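Short-chain-enoyl-CoA hydratase (Clostridium acetobutylicum, PDB 5Z7R) catalyses the reversible hydration of crotonyl-CoA and also accepts hexenoyl-CoA, but not longer analogues, in butanoate metabolism. Local coordinates at residues K23-L28 with G58-V63; A51-G56 with I101-G106; G112-M117 with F130-V135; R122-N127 with G177-V182. All coordinates share one frame; numbering follows the deposited sequence.

Contact 1. Residues K23-L28 with G58-V63; sequences KALNAL and GEKSFV
N26 and S61 meet where two loops of the crotonase fold run side by side, a type I' beta turn from A24 to A27 against the chain leading into strand 63-64. Two weak hydrogen bonds join the loops. The amide ND2 of N26 reaches O of S61 at 3.0 Å, with an N-H...O angle of only 124°, and the hydroxyl OG of S61 gives a weak bond to O of L25 at 3.3 Å. Asparagine suits the turn because it tolerates a positive phi (52°) and its amide can serve both loops: OD1 takes the backbone N of R21, while ND2 also binds O of A57. With CG beside its own backbone N (chi1 -60°), the N26 side chain is turned toward F62, CB being 3.1 Å from F62 O.

Apolar contacts flank the polar ones. At the surface L25 CD2 comes near K60 CD, aliphatic carbon against aliphatic carbon. At the buried end L28 crosses V63 at about a right angle, and its branched end straddles one methyl. This places the pair on the side near the probable catalytic glutamate E114, about 7 Å from the L28 side chain. CG of L28 is 3.6 Å from CG1 of V63.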
# COMPACT_ATOMS: atom_id res chain seq x y z
N LYS A 23 -29.80 -3.44 31.52
CA LYS A 23 -30.30 -2.11 31.84
C LYS A 23 -29.57 -1.01 31.07
O LYS A 23 -30.12 0.07 30.87
CB LYS A 23 -30.22 -1.89 33.34
CG LYS A 23 -31.17 -2.82 34.10
CD LYS A 23 -30.85 -2.95 35.58
CE LYS A 23 -31.51 -4.19 36.17
NZ LYS A 23 -30.86 -4.58 37.46
N ALA A 24 -28.34 -1.28 30.64
CA ALA A 24 -27.57 -0.31 29.86
C ALA A 24 -27.68 -0.57 28.35
O ALA A 24 -27.01 0.08 27.56
CB ALA A 24 -26.11 -0.32 30.29
N LEU A 25 -28.53 -1.51 27.96
CA LEU A 25 -28.72 -1.83 26.56
C LEU A 25 -27.44 -2.45 26.01
O LEU A 25 -27.08 -2.21 24.86
CB LEU A 25 -29.11 -0.57 25.76
CG LEU A 25 -30.44 0.04 26.17
CD1 LEU A 25 -30.55 1.50 25.71
CD2 LEU A 25 -31.61 -0.80 25.65
N ASN A 26 -26.77 -3.24 26.85
CA ASN A 26 -25.48 -3.82 26.55
C ASN A 26 -24.36 -2.86 26.08
O ASN A 26 -23.42 -3.29 25.38
CB ASN A 26 -25.67 -4.92 25.53
CG ASN A 26 -26.57 -5.99 26.05
OD1 ASN A 26 -26.29 -6.57 27.09
ND2 ASN A 26 -27.64 -6.28 25.32
N ALA A 27 -24.44 -1.59 26.51
CA ALA A 27 -23.44 -0.58 26.12
C ALA A 27 -22.03 -0.92 26.59
O ALA A 27 -21.82 -1.66 27.58
CB ALA A 27 -23.81 0.81 26.59
N LEU A 28 -21.07 -0.39 25.85
CA LEU A 28 -19.65 -0.61 26.12
C LEU A 28 -19.09 0.49 26.99
O LEU A 28 -19.27 1.68 26.71
CB LEU A 28 -18.86 -0.63 24.83
CG LEU A 28 -19.33 -1.64 23.80
CD1 LEU A 28 -18.65 -1.35 22.47
CD2 LEU A 28 -19.04 -3.05 24.29
N GLY A 58 -30.95 -10.21 26.02
CA GLY A 58 -32.30 -9.74 25.91
C GLY A 58 -32.64 -9.60 24.45
O GLY A 58 -31.89 -10.08 23.55
N GLU A 59 -33.76 -8.92 24.23
CA GLU A 59 -34.40 -8.84 22.93
C GLU A 59 -34.45 -7.42 22.42
O GLU A 59 -34.99 -7.18 21.35
CB GLU A 59 -35.86 -9.40 22.97
CG GLU A 59 -36.04 -10.73 23.70
CD GLU A 59 -35.29 -11.89 23.04
OE1 GLU A 59 -35.37 -11.97 21.78
OE2 GLU A 59 -34.65 -12.71 23.76
N LYS A 60 -33.93 -6.45 23.17
CA LYS A 60 -33.91 -5.11 22.63
C LYS A 60 -32.55 -4.77 21.96
O LYS A 60 -32.52 -4.06 20.93
CB LYS A 60 -34.29 -4.08 23.68
CG LYS A 60 -34.78 -2.78 23.03
CD LYS A 60 -35.49 -1.81 23.98
CE LYS A 60 -36.41 -0.86 23.20
NZ LYS A 60 -36.65 0.44 23.89
N SER A 61 -31.43 -5.25 22.52
CA SER A 61 -30.09 -4.72 22.13
C SER A 61 -29.03 -5.73 21.87
O SER A 61 -28.86 -6.70 22.62
CB SER A 61 -29.51 -3.76 23.17
OG SER A 61 -29.57 -2.42 22.73
N PHE A 62 -28.27 -5.45 20.81
CA PHE A 62 -26.98 -6.08 20.60
C PHE A 62 -25.99 -5.35 21.53
O PHE A 62 -25.61 -5.90 22.55
CB PHE A 62 -26.58 -6.03 19.13
CG PHE A 62 -25.20 -6.55 18.86
CD1 PHE A 62 -24.93 -7.90 18.97
CD2 PHE A 62 -24.18 -5.68 18.52
CE1 PHE A 62 -23.65 -8.38 18.73
CE2 PHE A 62 -22.92 -6.14 18.29
CZ PHE A 62 -22.66 -7.49 18.38
N VAL A 63 -25.55 -4.20 21.10
CA VAL A 63 -24.82 -3.29 21.92
C VAL A 63 -25.28 -1.90 21.52
O VAL A 63 -25.11 -1.50 20.40
CB VAL A 63 -23.31 -3.48 21.69
CG1 VAL A 63 -22.49 -2.42 22.36
CG2 VAL A 63 -22.86 -4.86 22.13

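Contact 2. Residues A51-G56 with I101-G106; sequences AVILTG and IAAVNG
I53 and I101 sit beside each other on adjacent parallel strands, 51-56 and 100-104, in the middle of the larger sheet of the crotonase fold. The tight part is the run from V52 to L54. There N of I101 binds O of V52 at 2.8 Å, N of L54 binds O of I101 at 2.7 Å and N of A103 binds O of L54 at 2.8 Å, a ladder of nearly straight bonds. CA-H...O contacts fill in between them, as from I53 CA to I101 O at 3.2 Å. I53, I101 and A103 share one face and pack on helix 188-201, where branched aliphatic chains suit the strand backbone and the alanine's small methyl lies near I53 CG2. L54 and A102 occupy the other face, against C119.

Toward the C-terminal ends the chains draw apart: the CA atoms of L54 and A102 are 4.7 Å from each other, those of G56 and N105 6.6 Å, and N105 is partly exposed, whereas the residues of the ladder are buried. Here the T55 hydroxyl makes the next cross-strand bond. With OG1 anti to its own N (chi1 -165°), it swings across to the neighbouring strand, OG1 giving its proton to O of A103 at 2.7 Å, in the carbonyl plane.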
# COMPACT_ATOMS: atom_id res chain seq x y z
N ALA A 51 -14.95 -21.85 16.97
CA ALA A 51 -15.68 -20.72 16.44
C ALA A 51 -16.32 -19.95 17.58
O ALA A 51 -16.41 -20.44 18.71
CB ALA A 51 -16.72 -21.17 15.42
N VAL A 52 -16.71 -18.72 17.29
CA VAL A 52 -17.24 -17.84 18.30
C VAL A 52 -18.48 -17.17 17.77
O VAL A 52 -18.55 -16.82 16.59
CB VAL A 52 -16.20 -16.75 18.67
CG1 VAL A 52 -16.79 -15.68 19.56
CG2 VAL A 52 -14.98 -17.38 19.30
N ILE A 53 -19.46 -16.99 18.64
CA ILE A 53 -20.63 -16.24 18.35
C ILE A 53 -20.70 -15.16 19.37
O ILE A 53 -20.61 -15.39 20.56
CB ILE A 53 -21.90 -17.09 18.48
CG1 ILE A 53 -21.82 -18.32 17.57
CG2 ILE A 53 -23.16 -16.27 18.19
CD1 ILE A 53 -23.02 -19.23 17.73
N LEU A 54 -20.91 -13.96 18.89
CA LEU A 54 -20.99 -12.83 19.74
C LEU A 54 -22.37 -12.39 19.65
O LEU A 54 -22.87 -12.17 18.56
CB LEU A 54 -20.10 -11.71 19.21
CG LEU A 54 -20.15 -10.40 19.97
CD1 LEU A 54 -19.74 -10.61 21.43
CD2 LEU A 54 -19.26 -9.37 19.26
N THR A 55 -22.99 -12.17 20.79
CA THR A 55 -24.26 -11.49 20.77
C THR A 55 -24.44 -10.66 22.02
O THR A 55 -23.59 -10.67 22.89
CB THR A 55 -25.42 -12.49 20.65
OG1 THR A 55 -26.61 -11.78 20.29
CG2 THR A 55 -25.59 -13.28 21.98
N GLY A 56 -25.53 -9.92 22.04
CA GLY A 56 -25.99 -9.20 23.22
C GLY A 56 -27.07 -9.99 23.96
O GLY A 56 -27.45 -11.08 23.54
N ILE A 101 -18.77 -14.80 14.62
CA ILE A 101 -20.03 -14.48 14.05
C ILE A 101 -20.70 -13.55 15.03
O ILE A 101 -20.88 -13.91 16.21
CB ILE A 101 -20.88 -15.77 13.87
CG1 ILE A 101 -20.21 -16.73 12.89
CG2 ILE A 101 -22.29 -15.49 13.35
CD1 ILE A 101 -20.47 -18.19 13.23
N ALA A 102 -21.07 -12.37 14.56
CA ALA A 102 -21.94 -11.49 15.31
C ALA A 102 -23.42 -11.83 15.06
O ALA A 102 -23.93 -11.69 13.92
CB ALA A 102 -21.69 -10.06 14.92
N ALA A 103 -24.12 -12.26 16.11
CA ALA A 103 -25.56 -12.41 16.03
C ALA A 103 -26.19 -11.14 16.55
O ALA A 103 -26.38 -10.94 17.74
CB ALA A 103 -26.03 -13.61 16.82
N VAL A 104 -26.49 -10.25 15.63
CA VAL A 104 -26.93 -8.94 16.03
C VAL A 104 -28.41 -9.09 16.27
O VAL A 104 -29.21 -9.25 15.34
CB VAL A 104 -26.63 -7.88 14.95
CG1 VAL A 104 -27.11 -6.50 15.36
CG2 VAL A 104 -25.14 -7.86 14.67
N ASN A 105 -28.74 -9.05 17.55
CA ASN A 105 -30.10 -9.34 18.01
C ASN A 105 -30.90 -8.09 18.24
O ASN A 105 -32.04 -8.16 18.66
CB ASN A 105 -30.07 -10.18 19.29
CG ASN A 105 -29.39 -9.45 20.44
OD1 ASN A 105 -30.06 -8.82 21.27
ND2 ASN A 105 -28.06 -9.51 20.47
N GLY A 106 -30.35 -6.93 17.96
CA GLY A 106 -31.12 -5.72 18.24
C GLY A 106 -30.30 -4.51 17.97
O GLY A 106 -29.51 -4.50 17.05

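Contact 3. Residues G112-M117 with F130-V135; sequences GCEIAM and FGQPEV
C113 of helix 111-117 faces G131 and Q132, where the chain leaves strand 129-131 in the active-site region of the crotonase fold. This contact brings together E114 and E134, the nucleophile and proton acceptor inferred from related enzymes. The segments meet through van der Waals contacts and the approach of the two carboxylates.

E114 can be followed outward. Its CB starts off to one side, and with CG beside the backbone N (chi1 -63°) and an extended chain beyond, the carboxylate is carried toward the loop of E134. CG passes the amide of Q132, whose plane stands 68° from that of the carboxylate. CD lies 4.0 Å from OE1 of E134. At the tip, OE2 accepts hydrogen bonds from the backbone N-H of F143 and of G145, which help fix the rotation of the group, while OE1 is 3.6 Å from OE1 of E134. The two carboxylates approach from opposite directions with planes 72° apart.

Beside the glutamates, C113 and M117 pack on the strand end and Q132. C113 CB lies 3.4 Å from O of G131; the small cysteine allows this close approach of helix and strand. M117 brings its flexible terminal methyl to the Q132 amide from the opposite direction. C113 SG lies at the edge of the F130 ring, near its plane, 4.2 Å from CD2.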
# COMPACT_ATOMS: atom_id res chain seq x y z
N GLY A 112 -21.21 -0.30 19.05
CA GLY A 112 -21.85 -1.59 18.87
C GLY A 112 -21.88 -2.03 17.43
O GLY A 112 -21.71 -3.21 17.13
N CYS A 113 -22.12 -1.08 16.54
CA CYS A 113 -21.87 -1.27 15.13
C CYS A 113 -20.42 -1.65 14.92
O CYS A 113 -20.11 -2.65 14.25
CB CYS A 113 -22.18 0.00 14.38
SG CYS A 113 -22.35 -0.34 12.63
N GLU A 114 -19.53 -0.91 15.58
CA GLU A 114 -18.07 -1.14 15.41
C GLU A 114 -17.64 -2.49 15.89
O GLU A 114 -16.83 -3.14 15.22
CB GLU A 114 -17.24 -0.02 16.06
CG GLU A 114 -17.47 1.35 15.41
CD GLU A 114 -16.99 2.51 16.27
OE1 GLU A 114 -17.43 2.62 17.44
OE2 GLU A 114 -16.17 3.32 15.80
N ILE A 115 -18.20 -3.00 16.99
CA ILE A 115 -17.79 -4.33 17.41
C ILE A 115 -18.28 -5.39 16.43
O ILE A 115 -17.57 -6.36 16.12
CB ILE A 115 -18.19 -4.67 18.87
CG1 ILE A 115 -17.41 -5.91 19.35
CG2 ILE A 115 -19.70 -4.88 19.04
CD1 ILE A 115 -17.24 -5.96 20.86
N ALA A 116 -19.49 -5.20 15.93
CA ALA A 116 -20.08 -6.17 15.00
C ALA A 116 -19.24 -6.20 13.71
O ALA A 116 -18.96 -7.28 13.16
CB ALA A 116 -21.53 -5.81 14.73
N MET A 117 -18.79 -5.02 13.25
CA MET A 117 -17.95 -4.92 12.02
C MET A 117 -16.60 -5.53 12.21
O MET A 117 -15.90 -5.82 11.23
CB MET A 117 -17.77 -3.48 11.62
CG MET A 117 -19.08 -2.86 11.22
SD MET A 117 -19.00 -1.32 10.33
CE MET A 117 -18.66 -0.08 11.56
N PHE A 130 -28.77 -0.40 12.72
CA PHE A 130 -27.33 -0.10 12.65
C PHE A 130 -27.16 1.37 12.47
O PHE A 130 -28.02 2.03 11.90
CB PHE A 130 -26.63 -0.84 11.50
CG PHE A 130 -26.64 -2.32 11.64
CD1 PHE A 130 -27.78 -3.04 11.34
CD2 PHE A 130 -25.53 -2.99 12.10
CE1 PHE A 130 -27.79 -4.42 11.48
CE2 PHE A 130 -25.55 -4.36 12.24
CZ PHE A 130 -26.66 -5.08 11.92
N GLY A 131 -26.04 1.89 12.96
CA GLY A 131 -25.78 3.32 12.91
C GLY A 131 -24.52 3.75 13.61
O GLY A 131 -23.89 2.96 14.32
N GLN A 132 -24.18 5.01 13.38
CA GLN A 132 -22.98 5.66 13.93
C GLN A 132 -23.38 7.04 14.40
O GLN A 132 -23.27 8.00 13.65
CB GLN A 132 -21.88 5.81 12.87
CG GLN A 132 -21.20 4.53 12.40
CD GLN A 132 -20.46 3.77 13.50
OE1 GLN A 132 -20.11 4.32 14.55
NE2 GLN A 132 -20.21 2.50 13.24
N PRO A 133 -23.82 7.17 15.66
CA PRO A 133 -24.34 8.47 16.10
C PRO A 133 -23.26 9.54 16.32
O PRO A 133 -23.58 10.74 16.52
CB PRO A 133 -25.03 8.14 17.43
CG PRO A 133 -24.99 6.67 17.59
CD PRO A 133 -23.88 6.16 16.72
N GLU A 134 -22.00 9.11 16.26
CA GLU A 134 -20.89 9.85 16.88
C GLU A 134 -20.87 11.34 16.57
O GLU A 134 -20.77 12.16 17.46
CB GLU A 134 -19.57 9.19 16.57
CG GLU A 134 -19.38 7.89 17.34
CD GLU A 134 -19.94 6.64 16.66
OE1 GLU A 134 -19.53 5.51 17.06
OE2 GLU A 134 -20.79 6.78 15.75
N VAL A 135 -21.03 11.70 15.31
CA VAL A 135 -20.94 13.11 14.91
C VAL A 135 -22.04 14.01 15.52
O VAL A 135 -21.89 15.25 15.62
CB VAL A 135 -20.86 13.23 13.36
CG1 VAL A 135 -22.19 12.90 12.67
CG2 VAL A 135 -20.46 14.64 13.00

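Contact 4. Residues R122-N127 with G177-V182; sequences RIASSN and GLVNKV
Strand 121-125 meets here the loop that becomes strand 182-183, the parallel outermost strand of the larger sheet within this chain; R122 and L178 begin the contact and A124 and V182 pair near its end. Two backbone bonds set the register: N of N180 to O of R122, and N of A124 to O of K181, each 3.0 Å. A CA-H...O contact from V182 to O of A124 carries the pairing on.

R122 uses its side chain as an additional rung. A bend at chi3 (-61°) swings NE toward the loop, and NE gives a 2.8 Å bond to O of L178. The acceptor sits at the edge of the flat group, 16° out of its plane; the donor lies nearly along the C=O axis, but the bond is bent at the hydrogen (138°). Arginine suits this buried place because NH1 can at the same time bind the carbonyls of A116 and C119, so one side chain ties the strand and the loop to A116 of helix 111-117 and the turn that follows.

Beside these bonds, V179 wedges CG1 between R122 CB, at 3.8 Å, and A124 CB, at 4.0 Å. I123 and the aliphatic chain of K181 run alongside each other in the same direction and are packed tightly, I123 CG1 to K181 CB being 3.5 Å. V182 reaches S126 with CG1.

N180 is turned to a neighbouring subunit, where its ND2 binds OE1 of Q160 and O of G156 of that subunit. Within the chain, I123 and K181 rest on helix 188-201, V179 and V182 on helix 170-175, and L178 lies against helix 145-153 and F130 of strand 129-131.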
# COMPACT_ATOMS: atom_id res chain seq x y z
N ARG A 122 -21.47 -11.14 9.90
CA ARG A 122 -22.57 -10.51 10.60
C ARG A 122 -23.88 -11.10 10.07
O ARG A 122 -24.06 -11.34 8.86
CB ARG A 122 -22.61 -9.01 10.37
CG ARG A 122 -21.58 -8.23 11.17
CD ARG A 122 -21.08 -6.93 10.51
NE ARG A 122 -20.41 -7.16 9.23
CZ ARG A 122 -19.28 -7.82 9.08
NH1 ARG A 122 -18.65 -8.36 10.12
NH2 ARG A 122 -18.78 -7.97 7.86
N ILE A 123 -24.80 -11.28 11.01
CA ILE A 123 -26.10 -11.82 10.77
C ILE A 123 -26.99 -11.07 11.75
O ILE A 123 -26.54 -10.67 12.81
CB ILE A 123 -26.00 -13.35 10.96
CG1 ILE A 123 -26.28 -14.04 9.64
CG2 ILE A 123 -26.81 -13.92 12.12
CD1 ILE A 123 -25.13 -14.92 9.21
N ALA A 124 -28.21 -10.77 11.36
CA ALA A 124 -29.03 -9.89 12.17
C ALA A 124 -30.43 -10.43 12.27
O ALA A 124 -30.83 -11.26 11.44
CB ALA A 124 -29.06 -8.51 11.57
N SER A 125 -31.17 -9.95 13.28
CA SER A 125 -32.60 -10.22 13.42
C SER A 125 -33.40 -9.03 12.92
O SER A 125 -32.95 -7.88 13.01
CB SER A 125 -33.01 -10.65 14.85
OG SER A 125 -32.73 -9.67 15.83
N SER A 126 -34.59 -9.29 12.39
CA SER A 126 -35.29 -8.28 11.59
C SER A 126 -35.54 -7.00 12.37
O SER A 126 -35.81 -5.97 11.78
CB SER A 126 -36.60 -8.86 10.99
OG SER A 126 -37.55 -9.19 12.00
N ASN A 127 -35.47 -7.09 13.69
CA ASN A 127 -35.56 -5.92 14.58
C ASN A 127 -34.28 -5.09 14.69
O ASN A 127 -34.35 -3.93 15.08
CB ASN A 127 -36.02 -6.33 15.99
CG ASN A 127 -34.99 -7.15 16.75
OD1 ASN A 127 -34.65 -6.81 17.90
ND2 ASN A 127 -34.48 -8.22 16.15
N GLY A 177 -24.90 -4.94 2.25
CA GLY A 177 -23.88 -5.92 2.62
C GLY A 177 -23.33 -5.77 4.05
O GLY A 177 -22.45 -6.52 4.42
N LEU A 178 -23.83 -4.84 4.84
CA LEU A 178 -23.38 -4.73 6.23
C LEU A 178 -23.56 -6.06 6.94
O LEU A 178 -22.66 -6.51 7.69
CB LEU A 178 -24.17 -3.65 6.97
CG LEU A 178 -23.68 -3.34 8.38
CD1 LEU A 178 -22.18 -3.13 8.42
CD2 LEU A 178 -24.38 -2.10 8.92
N VAL A 179 -24.72 -6.69 6.68
CA VAL A 179 -24.96 -8.07 7.11
C VAL A 179 -25.13 -9.02 5.94
O VAL A 179 -25.50 -8.58 4.86
CB VAL A 179 -26.19 -8.19 8.02
CG1 VAL A 179 -25.92 -7.43 9.31
CG2 VAL A 179 -27.46 -7.67 7.32
N ASN A 180 -24.84 -10.30 6.20
CA ASN A 180 -25.02 -11.42 5.30
C ASN A 180 -26.42 -12.06 5.31
O ASN A 180 -26.79 -12.73 4.37
CB ASN A 180 -24.02 -12.51 5.65
CG ASN A 180 -22.59 -12.10 5.44
OD1 ASN A 180 -22.30 -11.07 4.82
ND2 ASN A 180 -21.68 -12.92 5.94
N LYS A 181 -27.18 -11.89 6.39
CA LYS A 181 -28.53 -12.46 6.49
C LYS A 181 -29.39 -11.73 7.49
O LYS A 181 -28.92 -11.18 8.49
CB LYS A 181 -28.49 -13.88 6.97
CG LYS A 181 -27.89 -14.91 6.05
CD LYS A 181 -28.41 -16.28 6.46
CE LYS A 181 -27.72 -17.40 5.71
NZ LYS A 181 -26.38 -17.69 6.30
N VAL A 182 -30.68 -11.74 7.22
CA VAL A 182 -31.67 -11.30 8.19
C VAL A 182 -32.60 -12.50 8.42
O VAL A 182 -32.91 -13.22 7.49
CB VAL A 182 -32.38 -10.02 7.72
CG1 VAL A 182 -33.34 -9.49 8.77
CG2 VAL A 182 -31.32 -8.98 7.41

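Along the chain, contacts 1 and 2 interleave, as do contacts 3 and 4, the first pair closing before the second opens. Contacts 2 and 4 share the larger sheet: their centres are 11 Å apart, and strands 100-104 and 121-125 are neighbours, with V104 bonded to I123 and S125. Contacts 1 and 3 reach the smaller sheet through strands 63-64 and 129-131, their centres 13 Å apart. F62 of contact 1 packs on helix 111-117, which leads into strand 121-125 of contact 4. The larger sheet backs this helix, since L54, A102 and V104 of contact 2 touch I115 or A116. Contact 3 holds the two glutamates inferred to be catalytic, and contact 1 lies beside them through L28.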